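Local atomic coordinates of endonuclease V (Bacillus subtilis, PDB entry 3GA2), a protein that probably cleaves double-stranded DNA at the second phosphodiester bond 3' to a deoxyinosine, using magnesium, and so starts the repair of deaminated bases. Residues L179-D184 / S207-E212; D184-F189 / E212-I217. The protein carries 1 engineered substitution. All coordinates share one frame; numbering follows the deposited sequence.

Interaction 1. Residues L179-D184 / S207-E212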
loop_
_atom_site.group_PDB
_atom_site.type_symbol
_atom_site.label_atom_id
_atom_site.label_comp_id
_atom_site.label_asym_id
_atom_site.label_seq_id
_atom_site.Cartn_x
_atom_site.Cartn_y
_atom_site.Cartn_z
ATOM N N LEU A 179 -9.414 -2.097 -11.491
ATOM C CA LEU A 179 -9.937 -0.761 -11.734
ATOM C C LEU A 179 -9.231 0.054 -12.802
ATOM O O LEU A 179 -8.009 0.207 -12.781
ATOM C CB LEU A 179 -9.922 0.023 -10.417
ATOM C CG LEU A 179 -10.393 1.479 -10.422
ATOM C CD1 LEU A 179 -11.870 1.538 -10.758
ATOM C CD2 LEU A 179 -10.120 2.109 -9.066
ATOM N N ARG A 180 -10.031 0.588 -13.719
ATOM C CA ARG A 180 -9.543 1.423 -14.805
ATOM C C ARG A 180 -9.474 2.850 -14.270
ATOM O O ARG A 180 -10.488 3.541 -14.208
ATOM C CB ARG A 180 -10.519 1.382 -15.984
ATOM C CG ARG A 180 -10.007 2.067 -17.240
ATOM C CD ARG A 180 -9.025 1.177 -17.989
ATOM N NE ARG A 180 -9.682 -0.017 -18.508
ATOM C CZ ARG A 180 -9.072 -0.974 -19.201
ATOM N NH1 ARG A 180 -7.775 -0.891 -19.465
ATOM N NH2 ARG A 180 -9.768 -2.018 -19.633
ATOM N N THR A 181 -8.289 3.292 -13.871
ATOM C CA THR A 181 -8.146 4.643 -13.355
ATOM C C THR A 181 -7.941 5.603 -14.508
ATOM O O THR A 181 -8.570 6.657 -14.571
ATOM C CB THR A 181 -6.973 4.748 -12.389
ATOM O OG1 THR A 181 -5.850 4.047 -12.926
ATOM C CG2 THR A 181 -7.352 4.159 -11.042
ATOM N N ARG A 182 -7.059 5.236 -15.423
ATOM C CA ARG A 182 -6.796 6.064 -16.588
ATOM C C ARG A 182 -7.358 5.272 -17.767
ATOM O O ARG A 182 -7.045 4.091 -17.939
ATOM C CB ARG A 182 -5.291 6.295 -16.722
ATOM C CG ARG A 182 -4.894 7.234 -17.832
ATOM C CD ARG A 182 -3.393 7.363 -17.874
ATOM N NE ARG A 182 -2.935 8.092 -19.049
ATOM C CZ ARG A 182 -1.685 8.065 -19.495
ATOM N NH1 ARG A 182 -0.769 7.341 -18.859
ATOM N NH2 ARG A 182 -1.350 8.755 -20.575
ATOM N N ARG A 183 -8.206 5.906 -18.571
ATOM C CA ARG A 183 -8.831 5.203 -19.686
ATOM C C ARG A 183 -7.874 4.605 -20.706
ATOM O O ARG A 183 -6.848 5.192 -21.047
ATOM C CB ARG A 183 -9.844 6.108 -20.395
ATOM C CG ARG A 183 -9.273 7.394 -20.945
ATOM C CD ARG A 183 -10.352 8.191 -21.678
ATOM N NE ARG A 183 -10.797 7.532 -22.903
ATOM C CZ ARG A 183 -10.022 7.332 -23.966
ATOM N NH1 ARG A 183 -10.509 6.725 -25.043
ATOM N NH2 ARG A 183 -8.762 7.747 -23.959
ATOM N N ASP A 184 -8.233 3.412 -21.171
ATOM C CA ASP A 184 -7.463 2.665 -22.164
ATOM C C ASP A 184 -6.119 2.141 -21.660
ATOM O O ASP A 184 -5.604 1.160 -22.198
ATOM C CB ASP A 184 -7.248 3.519 -23.422
ATOM C CG ASP A 184 -7.184 2.684 -24.693
ATOM O OD1 ASP A 184 -6.358 1.747 -24.758
ATOM O OD2 ASP A 184 -7.959 2.968 -25.632
ATOM N N SER A 207 -11.353 9.627 -6.280
ATOM C CA SER A 207 -11.322 11.059 -5.988
ATOM C C SER A 207 -9.903 11.603 -6.075
ATOM O O SER A 207 -9.691 12.816 -6.083
ATOM C CB SER A 207 -11.867 11.342 -4.586
ATOM O OG SER A 207 -13.264 11.130 -4.525
ATOM N N LEU A 208 -8.936 10.695 -6.134
ATOM C CA LEU A 208 -7.529 11.062 -6.196
ATOM C C LEU A 208 -6.945 10.801 -7.576
ATOM O O LEU A 208 -5.735 10.889 -7.781
ATOM C CB LEU A 208 -6.750 10.267 -5.147
ATOM C CG LEU A 208 -7.184 10.481 -3.694
ATOM C CD1 LEU A 208 -6.435 9.511 -2.768
ATOM C CD2 LEU A 208 -6.906 11.912 -3.299
ATOM N N ILE A 209 -7.817 10.490 -8.526
ATOM C CA ILE A 209 -7.379 10.193 -9.880
ATOM C C ILE A 209 -7.510 11.351 -10.862
ATOM O O ILE A 209 -8.549 12.007 -10.941
ATOM C CB ILE A 209 -8.161 8.993 -10.457
ATOM C CG1 ILE A 209 -7.883 7.732 -9.629
ATOM C CG2 ILE A 209 -7.783 8.783 -11.913
ATOM C CD1 ILE A 209 -6.419 7.284 -9.643
ATOM N N ASN A 210 -6.444 11.594 -11.610
ATOM C CA ASN A 210 -6.451 12.630 -12.631
ATOM C C ASN A 210 -5.928 11.938 -13.889
ATOM O O ASN A 210 -5.186 10.959 -13.798
ATOM C CB ASN A 210 -5.535 13.793 -12.239
ATOM C CG ASN A 210 -4.177 13.712 -12.899
ATOM O OD1 ASN A 210 -3.398 12.794 -12.642
ATOM N ND2 ASN A 210 -3.888 14.674 -13.768
ATOM N N GLN A 211 -6.313 12.432 -15.059
ATOM C CA GLN A 211 -5.872 11.817 -16.301
ATOM C C GLN A 211 -4.421 12.138 -16.637
ATOM O O GLN A 211 -4.124 12.714 -17.686
ATOM C CB GLN A 211 -6.788 12.238 -17.452
ATOM C CG GLN A 211 -8.216 11.733 -17.309
ATOM C CD GLN A 211 -8.281 10.230 -17.095
ATOM O OE1 GLN A 211 -7.835 9.446 -17.938
ATOM N NE2 GLN A 211 -8.836 9.820 -15.961
ATOM N N GLU A 212 -3.520 11.757 -15.736
ATOM C CA GLU A 212 -2.090 11.983 -15.917
ATOM C C GLU A 212 -1.378 10.664 -15.621
ATOM O O GLU A 212 -0.345 10.350 -16.212
ATOM C CB GLU A 212 -1.601 13.061 -14.945
ATOM C CG GLU A 212 -0.544 13.994 -15.511
ATOM C CD GLU A 212 -1.134 15.070 -16.409
ATOM O OE1 GLU A 212 -1.818 14.723 -17.396
ATOM O OE2 GLU A 212 -0.907 16.267 -16.124
#

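Interaction 2. Residues D184-F189 / E212-I217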
loop_
_atom_site.group_PDB
_atom_site.type_symbol
_atom_site.label_atom_id
_atom_site.label_comp_id
_atom_site.label_asym_id
_atom_site.label_seq_id
_atom_site.Cartn_x
_atom_site.Cartn_y
_atom_site.Cartn_z
ATOM N N ASP A 184 -8.233 3.412 -21.171
ATOM C CA ASP A 184 -7.463 2.665 -22.164
ATOM C C ASP A 184 -6.119 2.141 -21.660
ATOM O O ASP A 184 -5.604 1.160 -22.198
ATOM C CB ASP A 184 -7.248 3.519 -23.422
ATOM C CG ASP A 184 -7.184 2.684 -24.693
ATOM O OD1 ASP A 184 -6.358 1.747 -24.758
ATOM O OD2 ASP A 184 -7.959 2.968 -25.632
ATOM N N VAL A 185 -5.546 2.775 -20.637
ATOM C CA VAL A 185 -4.261 2.314 -20.111
ATOM C C VAL A 185 -4.473 1.166 -19.126
ATOM O O VAL A 185 -5.591 0.936 -18.667
ATOM C CB VAL A 185 -3.481 3.448 -19.396
ATOM C CG1 VAL A 185 -3.609 4.743 -20.182
ATOM C CG2 VAL A 185 -3.967 3.613 -17.970
ATOM N N LYS A 186 -3.396 0.453 -18.806
ATOM C CA LYS A 186 -3.468 -0.681 -17.887
ATOM C C LYS A 186 -4.168 -0.319 -16.585
ATOM O O LYS A 186 -3.862 0.693 -15.960
ATOM C CB LYS A 186 -2.065 -1.207 -17.572
ATOM C CG LYS A 186 -2.049 -2.482 -16.731
ATOM C CD LYS A 186 -0.620 -2.949 -16.503
ATOM C CE LYS A 186 -0.551 -4.256 -15.735
ATOM N NZ LYS A 186 0.868 -4.658 -15.496
ATOM N N PRO A 187 -5.119 -1.150 -16.153
ATOM C CA PRO A 187 -5.823 -0.850 -14.907
ATOM C C PRO A 187 -4.963 -1.147 -13.686
ATOM O O PRO A 187 -3.889 -1.742 -13.797
ATOM C CB PRO A 187 -7.050 -1.752 -14.989
ATOM C CG PRO A 187 -6.519 -2.953 -15.702
ATOM C CD PRO A 187 -5.676 -2.349 -16.801
ATOM N N ILE A 188 -5.424 -0.702 -12.526
ATOM C CA ILE A 188 -4.707 -0.973 -11.293
ATOM C C ILE A 188 -5.555 -1.973 -10.522
ATOM O O ILE A 188 -6.710 -2.221 -10.871
ATOM C CB ILE A 188 -4.509 0.292 -10.439
ATOM C CG1 ILE A 188 -5.856 0.969 -10.182
ATOM C CG2 ILE A 188 -3.523 1.231 -11.126
ATOM C CD1 ILE A 188 -5.839 1.906 -9.005
ATOM N N PHE A 189 -4.978 -2.551 -9.477
ATOM C CA PHE A 189 -5.693 -3.526 -8.683
ATOM C C PHE A 189 -5.897 -3.039 -7.271
ATOM O O PHE A 189 -4.967 -2.919 -6.487
ATOM C CB PHE A 189 -4.954 -4.855 -8.757
ATOM C CG PHE A 189 -4.792 -5.329 -10.157
ATOM C CD1 PHE A 189 -3.640 -5.023 -10.878
ATOM C CD2 PHE A 189 -5.848 -5.954 -10.809
ATOM C CE1 PHE A 189 -3.546 -5.327 -12.232
ATOM C CE2 PHE A 189 -5.766 -6.262 -12.164
ATOM C CZ PHE A 189 -4.611 -5.944 -12.878
ATOM N N GLU A 212 -3.520 11.757 -15.736
ATOM C CA GLU A 212 -2.090 11.983 -15.917
ATOM C C GLU A 212 -1.378 10.664 -15.621
ATOM O O GLU A 212 -0.345 10.350 -16.212
ATOM C CB GLU A 212 -1.601 13.061 -14.945
ATOM C CG GLU A 212 -0.544 13.994 -15.511
ATOM C CD GLU A 212 -1.134 15.070 -16.409
ATOM O OE1 GLU A 212 -1.818 14.723 -17.396
ATOM O OE2 GLU A 212 -0.907 16.267 -16.124
ATOM N N SER A 213 -1.950 9.899 -14.695
ATOM C CA SER A 213 -1.406 8.604 -14.302
ATOM C C SER A 213 -2.517 7.690 -13.815
ATOM O O SER A 213 -3.613 8.145 -13.481
ATOM C CB SER A 213 -0.374 8.768 -13.190
ATOM O OG SER A 213 0.730 9.535 -13.638
ATOM N N ARG A 214 -2.238 6.395 -13.774
ATOM C CA ARG A 214 -3.236 5.441 -13.310
ATOM C C ARG A 214 -3.155 5.280 -11.794
ATOM O O ARG A 214 -3.965 4.576 -11.194
ATOM C CB ARG A 214 -3.031 4.086 -13.983
ATOM C CG ARG A 214 -1.649 3.506 -13.796
ATOM C CD ARG A 214 -1.558 2.127 -14.425
ATOM N NE ARG A 214 -0.232 1.545 -14.245
ATOM C CZ ARG A 214 -0.010 0.261 -13.997
ATOM N NH1 ARG A 214 -1.029 -0.588 -13.896
ATOM N NH2 ARG A 214 1.229 -0.172 -13.846
ATOM N N LEU A 215 -2.176 5.933 -11.179
ATOM C CA LEU A 215 -2.019 5.856 -9.737
ATOM C C LEU A 215 -2.601 7.091 -9.077
ATOM O O LEU A 215 -2.408 8.206 -9.556
ATOM C CB LEU A 215 -0.543 5.761 -9.350
ATOM C CG LEU A 215 0.264 4.607 -9.935
ATOM C CD1 LEU A 215 1.692 4.727 -9.433
ATOM C CD2 LEU A 215 -0.338 3.267 -9.530
ATOM N N PRO A 216 -3.326 6.911 -7.965
ATOM C CA PRO A 216 -3.898 8.082 -7.289
ATOM C C PRO A 216 -2.807 9.079 -6.913
ATOM O O PRO A 216 -1.683 8.687 -6.607
ATOM C CB PRO A 216 -4.620 7.475 -6.081
ATOM C CG PRO A 216 -3.924 6.156 -5.866
ATOM C CD PRO A 216 -3.660 5.663 -7.261
ATOM N N ILE A 217 -3.142 10.367 -6.945
ATOM C CA ILE A 217 -2.185 11.432 -6.649
ATOM C C ILE A 217 -1.161 11.137 -5.553
ATOM O O ILE A 217 0.036 11.216 -5.795
ATOM C CB ILE A 217 -2.909 12.757 -6.313
ATOM C CG1 ILE A 217 -3.717 13.225 -7.527
ATOM C CG2 ILE A 217 -1.902 13.832 -5.950
ATOM C CD1 ILE A 217 -4.649 14.383 -7.225
#

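Interaction 1. Residues L179-D184 / S207-E212
Thr181 and Ile209 touch through their methyl groups, CG2 of the threonine lying 3.5 Å from CD1 of the isoleucine. The two side chains cross at about a right angle, and Ile209 uses both of its branches. Its longer branch, CG1 and CD1, covers CB and CG2 of Thr181, while its CG2 methyl sits 3.5 Å from the carbonyl oxygen Thr181 O. That same oxygen accepts a weak hydrogen bond from the side-chain amide of Gln211, with Gln211 NE2 3.5 Å from Thr181 O and an N-H...O angle of 159°, nearly straight but long.

Gln211 reaches this carbonyl because its chain folds back at chi2 (-53°) from the centre of an inverse gamma turn. The other end of the amide, OE1, faces the bend at residues 182-183: it stands 3.7 Å from Arg182 CG and 3.6 Å from Arg183 N, the latter a proximity without a hydrogen bond. Arg182 is extended, with CG anti to the backbone N (chi1 -175°), and slants across Gln211 until Glu212 O lies over one face of its guanidinium, 4.0 Å from NH1. The carboxylate of Glu212 is farther off and forms no salt bridge with it.

Behind this first shell, the hydroxyl of Thr181 is hydrogen-bonded to Arg214 O, which probably helps to hold the rotamer that presents CG2 to Ile209. Just before Thr181, the Arg180 guanidinium is hydrogen-bonded to Pro158 O, Glu159 O and Val185 O. The contact therefore joins the loop between strands 173-179 and 188-194 to the linker between helices 198-207 and 217-235. Its chemistry is a small apolar touch backed by one weak, long hydrogen bond from the glutamine amide, which implies a modest direct grip between the two loops.

Interaction 2. Residues D184-F189 / E212-I217
This is a partly buried loop-to-strand contact, in which Arg214, from the linker ahead of helix 217-235, lies across the chain leading into strand 188-194. Its CG sits between the backbone N and the carbonyl carbon (chi1 56°), from where the straight chain reaches along Ile188 to Pro187 O. The side chain slides past Ile188 in the opposite direction, the aliphatic part resting on Ile188 CG2 with Arg214 CD at 3.9 Å. The same methyl group packs 3.4 Å from Arg214 O and meets Leu215 CD2 at 4.1 Å. On the way out, Arg214 CD passes 3.1 Å from Lys186 O, and the guanidinium then meets Pro187 O at its edge. The bond from Arg214 NH1 to Pro187 O is weak: 3.1 Å long but bent, at 122°. A second acceptor, Lys145 O, also binds this nitrogen and probably helps to fix the group. The methylenes of Lys186 approach obliquely, CD 3.5 Å from Arg214 NH1, while its ammonium turns to Lys145 O in a weak bond, so two cationic side chains converge on one carbonyl. Ile188 and Leu215 both pack on Ile143 of the adjacent strand 140-144, and Pro216 follows as the N-cap of helix 217-235.

The two interactions lie side by side, their centres about 5 Å apart, and share Asp184 and Glu212 as the joints of two continuous chain stretches. Along the sequence the segments alternate: 179-184, 184-189, 207-212, 212-217. The first stretch leads from strand 173-179 into its antiparallel neighbour 188-194 in the central mixed sheet; the second links helix 198-207 to helix 217-235. Interaction 1 is at the surface, whereas interaction 2 is partly buried, and the side chain of its Leu215 lies about 5 Å from that of Asp116, a predicted magnesium ligand. Together they join the strand-connecting loop to the helix linker beside the probable metal site of this RNase H-like fold.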